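Local coordinates for Acarbose/maltose binding protein GacH (Streptomyces glaucescens, PDB 3K01) that binds acarbose and an acarbose homolog, and probably maltose, as the extracellular solute receptor of a bacterial ABC transporter, at residues M88-V92 with A93-D97. Residues are numbered along the deposited sequence; the frame is centred on the assembly and turned at random.
Sequences MRTEV and AWVAD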
loop_
_atom_site.group_PDB
_atom_site.type_symbol
_atom_site.label_atom_id
_atom_site.label_comp_id
_atom_site.label_asym_id
_atom_site.label_seq_id
_atom_site.Cartn_x
_atom_site.Cartn_y
_atom_site.Cartn_z
ATOM N N MET A 88 -0.909 -5.217 17.992
ATOM C CA MET A 88 -1.825 -5.389 16.845
ATOM C C MET A 88 -1.059 -5.058 15.576
ATOM O O MET A 88 -0.491 -3.960 15.450
ATOM C CB MET A 88 -2.997 -4.399 17.033
ATOM C CG MET A 88 -4.049 -4.360 15.927
ATOM S SD MET A 88 -4.861 -5.964 15.805
ATOM C CE MET A 88 -5.697 -5.798 14.215
ATOM N N ARG A 89 -1.085 -5.979 14.607
ATOM C CA ARG A 89 -0.571 -5.642 13.265
ATOM C C ARG A 89 -1.556 -4.659 12.614
ATOM O O ARG A 89 -2.756 -4.950 12.525
ATOM C CB ARG A 89 -0.379 -6.882 12.410
ATOM C CG ARG A 89 0.574 -6.632 11.283
ATOM C CD ARG A 89 0.471 -7.676 10.226
ATOM N NE ARG A 89 1.584 -7.687 9.284
ATOM C CZ ARG A 89 1.514 -8.251 8.076
ATOM N NH1 ARG A 89 0.380 -8.815 7.676
ATOM N NH2 ARG A 89 2.577 -8.266 7.296
ATOM N N THR A 90 -1.040 -3.510 12.174
ATOM C CA THR A 90 -1.891 -2.370 11.791
ATOM C C THR A 90 -1.591 -1.928 10.376
ATOM O O THR A 90 -0.463 -1.578 10.056
ATOM C CB THR A 90 -1.696 -1.125 12.716
ATOM O OG1 THR A 90 -0.296 -0.816 12.849
ATOM C CG2 THR A 90 -2.303 -1.352 14.099
ATOM N N GLU A 91 -2.596 -1.953 9.497
ATOM C CA GLU A 91 -2.354 -1.495 8.140
ATOM C C GLU A 91 -1.998 -0.013 8.224
ATOM O O GLU A 91 -2.348 0.650 9.200
ATOM C CB GLU A 91 -3.601 -1.736 7.305
ATOM C CG GLU A 91 -3.359 -1.803 5.817
ATOM C CD GLU A 91 -3.718 -0.516 5.093
ATOM O OE1 GLU A 91 -4.367 0.388 5.684
ATOM O OE2 GLU A 91 -3.369 -0.412 3.901
ATOM N N VAL A 92 -1.288 0.525 7.231
ATOM C CA VAL A 92 -0.839 1.908 7.349
ATOM C C VAL A 92 -1.972 2.896 7.687
ATOM O O VAL A 92 -1.777 3.803 8.501
ATOM C CB VAL A 92 -0.038 2.399 6.135
ATOM C CG1 VAL A 92 1.328 1.695 6.040
ATOM C CG2 VAL A 92 -0.817 2.286 4.806
ATOM N N ALA A 93 -3.142 2.745 7.074
ATOM C CA ALA A 93 -4.277 3.652 7.343
ATOM C C ALA A 93 -4.904 3.374 8.707
ATOM O O ALA A 93 -5.579 4.236 9.285
ATOM C CB ALA A 93 -5.351 3.531 6.258
ATOM N N TRP A 94 -4.704 2.170 9.237
ATOM C CA TRP A 94 -5.343 1.801 10.501
ATOM C C TRP A 94 -4.669 2.489 11.686
ATOM O O TRP A 94 -5.285 2.563 12.751
ATOM C CB TRP A 94 -5.343 0.299 10.743
ATOM C CG TRP A 94 -6.125 -0.528 9.778
ATOM C CD1 TRP A 94 -6.794 -0.106 8.659
ATOM C CD2 TRP A 94 -6.226 -1.950 9.817
ATOM N NE1 TRP A 94 -7.330 -1.205 8.016
ATOM C CE2 TRP A 94 -7.002 -2.344 8.711
ATOM C CE3 TRP A 94 -5.742 -2.935 10.693
ATOM C CZ2 TRP A 94 -7.284 -3.694 8.439
ATOM C CZ3 TRP A 94 -6.035 -4.275 10.430
ATOM C CH2 TRP A 94 -6.807 -4.629 9.314
ATOM N N VAL A 95 -3.430 2.959 11.545
ATOM C CA VAL A 95 -2.789 3.648 12.660
ATOM C C VAL A 95 -3.623 4.850 13.075
ATOM O O VAL A 95 -3.989 4.955 14.253
ATOM C CB VAL A 95 -1.354 4.055 12.319
ATOM C CG1 VAL A 95 -0.730 4.825 13.498
ATOM C CG2 VAL A 95 -0.528 2.822 12.006
ATOM N N ALA A 96 -3.936 5.741 12.145
ATOM C CA ALA A 96 -4.743 6.910 12.484
ATOM C C ALA A 96 -6.170 6.511 12.842
ATOM O O ALA A 96 -6.772 7.127 13.727
ATOM C CB ALA A 96 -4.745 7.894 11.360
ATOM N N ASP A 97 -6.707 5.482 12.194
ATOM C CA ASP A 97 -8.051 4.978 12.491
ATOM C C ASP A 97 -8.093 4.611 13.988
ATOM O O ASP A 97 -8.888 5.164 14.770
ATOM C CB ASP A 97 -8.337 3.772 11.572
ATOM C CG ASP A 97 -9.748 3.244 11.669
ATOM O OD1 ASP A 97 -10.596 3.879 12.333
ATOM O OD2 ASP A 97 -9.964 2.181 11.050
HETATM O O HOH W 1 -2.755 6.083 9.582
#
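Glu-91 lies over one face of the Trp-94 indole: its CB sits 3.6 Å from the centroid of the five-membered ring, only 5° off the ring normal, a CH-pi contact. The same residue is the N-cap of the helix that starts here. In the conformer described, one of two, CG is anti to the backbone N (chi1 -158°) and the chain bends at chi2; the carboxylate folds back to the chain, where Glu-91 OE1 accepts from Ala-93 N at 3.0 Å, met from above the carboxylate plane. OE1 also rests against the Ala-93 methyl. Glu-91 O takes Trp-94 N at 2.8 Å, well out of the carbonyl plane, and Val-95 N more weakly, so the carboxylate caps one amide and the carbonyl holds one firmly and one loosely. A water carries the next link, donating to Val-92 O and accepting from Ala-96 N in place of a direct helical bond.

The six-membered end of the indole reaches back along the strand. Its CZ3 meets Met-88 CE at 4.1 Å and lies 3.9 Å from Arg-89 O, a buried carbonyl without a polar partner. Thr-90 OG1, also in one of two conformers, touches Val-95 CG2 at 3.7 Å and is hydrogen-bonded to Ser-301 OG.

The ring of Trp-298 stands edge-to-face with Trp-94 and forms a cation-pi contact with Arg-89, whose NE bonds to Gln-138. In this family 1 solute-binding protein, strand 87-91 of the mixed sheet runs between parallel strand 28-34 and antiparallel strand 293-302, then passes directly into helix 92-100, while helix 67-79 packs Ala-70 against both Met-88 and Trp-94.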